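Side-chain contacts in protein translation elongation factor 1A (Methanosarcina mazei, PDB 3WND), which probably acts as a translation elongation factor of the SelB/EF-Tu/aIF2 gamma type and, in its GTP-bound form, binds cysteinyl-tRNA(Cys): residues H114-L119 with K171-E176; L154-N157 with P163-G166. All coordinates share one frame; numbering follows the deposited sequence.

Interaction 1 (H114-L119 with K171-E176)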
ATOM      1  N   HIS A 114       0.143  10.538   3.524  1.00 14.44           N
ATOM      2  CA  HIS A 114      -1.076  11.235   3.104  1.00 13.65           C
ATOM      3  C   HIS A 114      -2.231  10.341   3.474  1.00 13.10           C
ATOM      4  O   HIS A 114      -2.307   9.174   3.058  1.00 15.49           O
ATOM      5  CB  HIS A 114      -1.029  11.288   1.591  1.00 15.43           C
ATOM      6  CG  HIS A 114       0.028  12.151   1.091  1.00 16.80           C
ATOM      7  ND1 HIS A 114      -0.064  13.512   1.231  1.00 16.55           N
ATOM      8  CD2 HIS A 114       1.169  11.893   0.384  1.00 15.32           C
ATOM      9  CE1 HIS A 114       1.002  14.099   0.676  1.00 19.97           C
ATOM     10  NE2 HIS A 114       1.768  13.117   0.129  1.00 17.89           N
ATOM     11  N   GLY A 115      -3.142  10.851   4.288  1.00 12.30           N
ATOM     12  CA  GLY A 115      -4.304  10.064   4.709  1.00 11.88           C
ATOM     13  C   GLY A 115      -5.407  10.934   5.302  1.00  9.71           C
ATOM     14  O   GLY A 115      -5.290  12.203   5.424  1.00 14.08           O
ATOM     15  N   ILE A 116      -6.481  10.212   5.623  1.00 11.80           N
ATOM     16  CA  ILE A 116      -7.719  10.769   6.157  1.00 12.37           C
ATOM     17  C   ILE A 116      -8.272   9.686   7.094  1.00 11.93           C
ATOM     18  O   ILE A 116      -8.121   8.497   6.835  1.00 12.70           O
ATOM     19  CB  ILE A 116      -8.781  11.004   5.052  1.00 13.30           C
ATOM     20  CG1 ILE A 116      -8.150  11.816   3.945  1.00 17.11           C
ATOM     21  CG2 ILE A 116     -10.041  11.712   5.652  1.00 19.64           C
ATOM     22  CD1 ILE A 116      -9.025  11.852   2.638  1.00 18.06           C
ATOM     23  N   ILE A 117      -8.815  10.143   8.241  1.00 12.59           N
ATOM     24  CA  ILE A 117      -9.577   9.274   9.115  1.00 12.51           C
ATOM     25  C   ILE A 117     -11.030   9.365   8.792  1.00 12.32           C
ATOM     26  O   ILE A 117     -11.582  10.505   8.934  1.00 12.92           O
ATOM     27  CB  ILE A 117      -9.254   9.522  10.615  1.00 12.80           C
ATOM     28  CG1 ILE A 117      -7.750   9.173  10.849  1.00 17.08           C
ATOM     29  CG2 ILE A 117     -10.119   8.646  11.515  1.00 15.49           C
ATOM     30  CD1 ILE A 117      -7.218   9.446  12.251  1.00 18.42           C
ATOM     31  N   ALA A 118     -11.687   8.269   8.422  1.00 11.76           N
ATOM     32  CA  ALA A 118     -13.133   8.294   8.214  1.00 11.54           C
ATOM     33  C   ALA A 118     -13.799   7.751   9.464  1.00 12.52           C
ATOM     34  O   ALA A 118     -13.568   6.582   9.821  1.00 10.12           O
ATOM     35  CB  ALA A 118     -13.484   7.437   7.014  1.00 13.97           C
ATOM     36  N   LEU A 119     -14.573   8.589  10.141  1.00 12.04           N
ATOM     37  CA  LEU A 119     -15.286   8.192  11.316  1.00 12.85           C
ATOM     38  C   LEU A 119     -16.664   7.695  10.828  1.00 12.10           C
ATOM     39  O   LEU A 119     -17.578   8.436  10.631  1.00 12.61           O
ATOM     40  CB  LEU A 119     -15.438   9.350  12.324  1.00 11.10           C
ATOM     41  CG  LEU A 119     -14.130   9.815  12.964  1.00 14.21           C
ATOM     42  CD1 LEU A 119     -14.396  10.961  14.006  1.00 17.80           C
ATOM     43  CD2 LEU A 119     -13.325   8.638  13.520  1.00 15.58           C
ATOM     44  N   LYS A 171     -14.800  12.940  -0.247  1.00 16.04           N
ATOM     45  CA  LYS A 171     -14.336  12.904  -1.603  1.00 17.66           C
ATOM     46  C   LYS A 171     -13.565  14.175  -1.924  1.00 17.57           C
ATOM     47  O   LYS A 171     -12.579  14.140  -2.700  1.00 18.27           O
ATOM     48  CB  LYS A 171     -15.516  12.779  -2.563  1.00 16.92           C
ATOM     49  CG  LYS A 171     -16.122  11.350  -2.587  1.00 18.03           C
ATOM     50  CD  LYS A 171     -17.335  11.422  -3.535  1.00 24.48           C
ATOM     51  CE  LYS A 171     -18.076  10.178  -3.608  1.00 27.51           C
ATOM     52  NZ  LYS A 171     -19.011  10.337  -4.787  1.00 31.39           N
ATOM     53  N   ALA A 172     -14.029  15.313  -1.395  1.00 16.79           N
ATOM     54  CA  ALA A 172     -13.361  16.561  -1.663  1.00 18.75           C
ATOM     55  C   ALA A 172     -11.988  16.578  -1.044  1.00 21.75           C
ATOM     56  O   ALA A 172     -11.031  17.018  -1.688  1.00 21.80           O
ATOM     57  CB  ALA A 172     -14.221  17.697  -1.053  1.00 18.07           C
ATOM     58  N   ARG A 173     -11.870  16.046   0.201  1.00 15.63           N
ATOM     59  CA  ARG A 173     -10.514  15.933   0.801  1.00 18.81           C
ATOM     60  C   ARG A 173      -9.601  14.944   0.013  1.00 19.49           C
ATOM     61  O   ARG A 173      -8.410  15.174  -0.133  1.00 17.48           O
ATOM     62  CB  ARG A 173     -10.669  15.505   2.290  1.00 16.82           C
ATOM     63  CG  ARG A 173      -9.334  15.355   2.990  1.00 23.55           C
ATOM     64  CD  ARG A 173      -8.514  16.626   2.858  1.00 25.25           C
ATOM     65  NE  ARG A 173      -7.242  16.527   3.543  1.00 23.50           N
ATOM     66  CZ  ARG A 173      -6.296  17.447   3.367  1.00 33.64           C
ATOM     67  NH1 ARG A 173      -6.552  18.469   2.526  1.00 32.95           N
ATOM     68  NH2 ARG A 173      -5.117  17.340   3.996  1.00 35.18           N
ATOM     69  N   ILE A 174     -10.136  13.828  -0.416  1.00 19.38           N
ATOM     70  CA  ILE A 174      -9.312  12.835  -1.257  1.00 17.14           C
ATOM     71  C   ILE A 174      -8.823  13.604  -2.496  1.00 19.71           C
ATOM     72  O   ILE A 174      -7.676  13.513  -2.846  1.00 19.21           O
ATOM     73  CB  ILE A 174     -10.171  11.667  -1.716  1.00 16.52           C
ATOM     74  CG1 ILE A 174     -10.442  10.802  -0.442  1.00 16.87           C
ATOM     75  CG2 ILE A 174      -9.475  10.806  -2.793  1.00 17.30           C
ATOM     76  CD1 ILE A 174     -11.453   9.717  -0.713  1.00 17.96           C
ATOM     77  N   ASN A 175      -9.692  14.385  -3.147  1.00 17.99           N
ATOM     78  CA  ASN A 175      -9.196  15.106  -4.343  1.00 21.07           C
ATOM     79  C   ASN A 175      -8.132  16.175  -4.000  1.00 22.21           C
ATOM     80  O   ASN A 175      -7.212  16.363  -4.799  1.00 20.06           O
ATOM     81  CB  ASN A 175     -10.388  15.764  -5.090  1.00 19.94           C
ATOM     82  CG  ASN A 175     -11.066  14.730  -6.043  1.00 27.68           C
ATOM     83  OD1 ASN A 175     -10.508  14.363  -7.124  1.00 30.87           O
ATOM     84  ND2 ASN A 175     -12.250  14.273  -5.688  1.00 22.46           N
ATOM     85  N   GLU A 176      -8.294  16.913  -2.886  1.00 19.75           N
ATOM     86  CA  GLU A 176      -7.267  17.863  -2.454  1.00 21.56           C
ATOM     87  C   GLU A 176      -5.923  17.144  -2.238  1.00 17.82           C
ATOM     88  O   GLU A 176      -4.866  17.636  -2.722  1.00 19.18           O
ATOM     89  CB  GLU A 176      -7.649  18.636  -1.172  1.00 25.04           C
ATOM     90  CG  GLU A 176      -8.746  19.617  -1.372  1.00 34.86           C
ATOM     91  CD  GLU A 176      -9.199  20.188  -0.008  1.00 44.12           C
ATOM     92  OE1 GLU A 176      -8.675  19.720   1.079  1.00 35.71           O
ATOM     93  OE2 GLU A 176     -10.087  21.078  -0.027  1.00 65.56           O
TER
HETATM   94  O   HOH W   1      -6.332  14.545   5.825  1.00 16.65           O
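Ile116 and the helix segment 171-176 meet chiefly through CD1 of Ile116, which lies 3.5 Å from CG of Arg173 and equally close to CG1 of Ile174. This is helix-on-sheet packing in the P-loop GTPase (G) domain, where helix 167-187 packs on the central mixed sheet. Ile116 projects toward the helix with CG1 beside its backbone N (chi1 -52°), which carries CD1 between the two helix side chains; the side chains of Ile116 and Ile174 cross at about a right angle. The contact is small, 130 Å² on both sides together, and Leu170 and Ile152 add further apolar neighbours to Ile116.

Beyond its aliphatic stem, Arg173 turns polar. Its chain bends at chi2, just past the CG that touches Ile116 CD1, and Glu176 OE1 and a water sit at the guanidinium edge, in its plane. NE donates to this water at 3.2 Å, and the water in turn donates to Gly115 O, so a solvent bridge ties strand to helix beside the apolar contact. On the helix itself, NH1 of Arg173 forms a salt bridge with Glu176 OE1 at 2.9 Å, an arrangement likely to limit rotation of the guanidinium. That bond lies only 7° out of the guanidinium plane and meets OE1 nearly along its C-O axis.

Interaction 2 (L154-N157 with P163-G166)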
ATOM      1  N   LEU A 154     -18.922  10.314   8.727  1.00 12.26           N
ATOM      2  CA  LEU A 154     -19.731   9.996   7.517  1.00 11.83           C
ATOM      3  C   LEU A 154     -20.506   8.707   7.698  1.00 10.96           C
ATOM      4  O   LEU A 154     -20.251   7.947   8.627  1.00 13.62           O
ATOM      5  CB  LEU A 154     -18.776   9.876   6.270  1.00 16.14           C
ATOM      6  CG  LEU A 154     -17.699   8.748   6.281  1.00 14.82           C
ATOM      7  CD1 LEU A 154     -18.280   7.416   5.866  1.00 17.41           C
ATOM      8  CD2 LEU A 154     -16.552   9.144   5.294  1.00 16.41           C
ATOM      9  N   ASN A 155     -21.469   8.445   6.792  1.00 12.79           N
ATOM     10  CA  ASN A 155     -22.038   7.114   6.727  1.00 17.31           C
ATOM     11  C   ASN A 155     -22.350   6.874   5.220  1.00 14.25           C
ATOM     12  O   ASN A 155     -22.287   7.809   4.419  1.00 13.88           O
ATOM     13  CB  ASN A 155     -23.377   7.022   7.594  1.00 16.12           C
ATOM     14  CG  ASN A 155     -24.495   7.933   7.053  1.00 14.67           C
ATOM     15  OD1 ASN A 155     -25.045   7.665   5.949  1.00 15.62           O
ATOM     16  ND2 ASN A 155     -24.865   9.009   7.801  1.00 15.11           N
ATOM     17  N   THR A 156     -22.603   5.641   4.923  1.00 14.64           N
ATOM     18  CA  THR A 156     -22.987   5.211   3.592  1.00 13.36           C
ATOM     19  C   THR A 156     -24.366   4.512   3.694  1.00 16.77           C
ATOM     20  O   THR A 156     -24.614   3.453   3.039  1.00 17.47           O
ATOM     21  CB  THR A 156     -21.938   4.334   2.915  1.00 15.93           C
ATOM     22  OG1 THR A 156     -21.679   3.246   3.791  1.00 16.69           O
ATOM     23  CG2 THR A 156     -20.664   5.172   2.601  1.00 15.80           C
ATOM     24  N   ASN A 157     -25.266   5.112   4.487  1.00 16.47           N
ATOM     25  CA  ASN A 157     -26.627   4.578   4.694  1.00 16.81           C
ATOM     26  C   ASN A 157     -27.684   5.444   4.105  1.00 17.18           C
ATOM     27  O   ASN A 157     -27.955   6.500   4.617  1.00 19.31           O
ATOM     28  CB  ASN A 157     -26.813   4.416   6.181  1.00 17.06           C
ATOM     29  CG  ASN A 157     -28.167   3.826   6.536  1.00 23.01           C
ATOM     30  OD1 ASN A 157     -28.990   3.519   5.661  1.00 21.72           O
ATOM     31  ND2 ASN A 157     -28.429   3.740   7.811  1.00 23.48           N
ATOM     32  N   PRO A 163     -28.483  10.953   5.254  1.00 20.77           N
ATOM     33  CA  PRO A 163     -27.914   9.840   4.462  1.00 16.01           C
ATOM     34  C   PRO A 163     -26.710  10.311   3.716  1.00 15.61           C
ATOM     35  O   PRO A 163     -26.707  11.368   3.115  1.00 20.06           O
ATOM     36  CB  PRO A 163     -29.058   9.495   3.444  1.00 20.18           C
ATOM     37  CG  PRO A 163     -29.798  10.823   3.324  1.00 22.74           C
ATOM     38  CD  PRO A 163     -29.758  11.392   4.701  1.00 23.67           C
ATOM     39  N   PHE A 164     -25.662   9.475   3.775  1.00 14.00           N
ATOM     40  CA  PHE A 164     -24.403   9.808   3.102  1.00 14.97           C
ATOM     41  C   PHE A 164     -23.806  11.139   3.537  1.00 15.24           C
ATOM     42  O   PHE A 164     -22.930  11.685   2.857  1.00 18.20           O
ATOM     43  CB  PHE A 164     -24.601   9.741   1.541  1.00 15.11           C
ATOM     44  CG  PHE A 164     -24.482   8.340   1.050  1.00 16.59           C
ATOM     45  CD1 PHE A 164     -25.550   7.432   1.240  1.00 16.06           C
ATOM     46  CD2 PHE A 164     -23.306   7.895   0.334  1.00 15.07           C
ATOM     47  CE1 PHE A 164     -25.427   6.062   0.854  1.00 15.58           C
ATOM     48  CE2 PHE A 164     -23.245   6.573  -0.132  1.00 21.27           C
ATOM     49  CZ  PHE A 164     -24.292   5.674   0.072  1.00 21.21           C
ATOM     50  N   GLU A 165     -24.121  11.571   4.795  1.00 16.58           N
ATOM     51  CA  GLU A 165     -23.441  12.733   5.276  1.00 19.28           C
ATOM     52  C   GLU A 165     -21.948  12.402   5.317  1.00 16.88           C
ATOM     53  O   GLU A 165     -21.490  11.233   5.491  1.00 16.29           O
ATOM     54  CB  GLU A 165     -24.002  13.240   6.603  1.00 24.31           C
ATOM     55  CG  GLU A 165     -23.715  12.325   7.711  1.00 23.13           C
ATOM     56  CD  GLU A 165     -23.973  12.951   9.091  1.00 28.23           C
ATOM     57  OE1 GLU A 165     -24.452  14.108   9.273  1.00 27.05           O
ATOM     58  OE2 GLU A 165     -23.709  12.190  10.012  1.00 24.81           O
ATOM     59  N   GLY A 166     -21.205  13.438   5.081  1.00 15.38           N
ATOM     60  CA  GLY A 166     -19.731  13.422   5.068  1.00 14.89           C
ATOM     61  C   GLY A 166     -19.050  12.763   3.866  1.00 15.12           C
ATOM     62  O   GLY A 166     -17.828  12.951   3.694  1.00 15.61           O
TER
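Asn155 OD1 takes the backbone N-H of Phe164 at 2.9 Å and, within its own segment, that of Asn157 at 3.0 Å. The second bond defines an Asx turn, here in the loop between strand 150-153 and helix 167-187 of the G domain, and Thr156 in this turn belongs to the GDP site seen in this protein. The packing is tight at the backbones. Asn155 N donates to Glu165 O at 3.1 Å, while Leu154 CA approaches the same oxygen as a CA-H...O contact. Asn155 CG stands between the backbone N and the carbonyl carbon (chi1 64°), which places OD1 where the N-H groups of Phe164 and Asn157, tilted 34° and 17° from its carbonyl plane, can reach it, and lets ND2 reach Asn162 O and Ser122 OG. Replacing Asn155 with an alanine would probably leave the N-H groups of Phe164 and Asn157 without this shared acceptor and free the turn to change shape. Thr156 CA completes the tight part, over the centre of the Phe164 ring in a CH-pi contact, 3.8 Å from its centroid.

Toward exposed Pro163 the contact is looser, mainly a CA-H...O contact from Pro163 CA to Asn157 O. At the other end, Gly166, N-cap of helix 167-187, has a positive phi that favours glycine; a CB here would point toward Leu154 CB and clash with it.

Helix 167-187 joins the two contacts: interaction 2 shapes the loop leading into it, with Gly166 as N-cap, and interaction 1 packs its second turn on strand 115-119. Their centres lie 14 Å apart, yet they touch directly. Leu119 O is 3.0 Å from Leu154 N, a probable hydrogen bond, and Ala118 CB packs on Leu154 CD2 at 3.9 Å. Relative to the GDP site, to which no GDP is bound in this model, the contacts differ. Interaction 2 contains Thr156 and brings the side chain of Asn157 to about 3 Å from that of Asp123, whereas in interaction 1 the Ile174 side chain remains about 11 Å from that of Thr156, in the domain core.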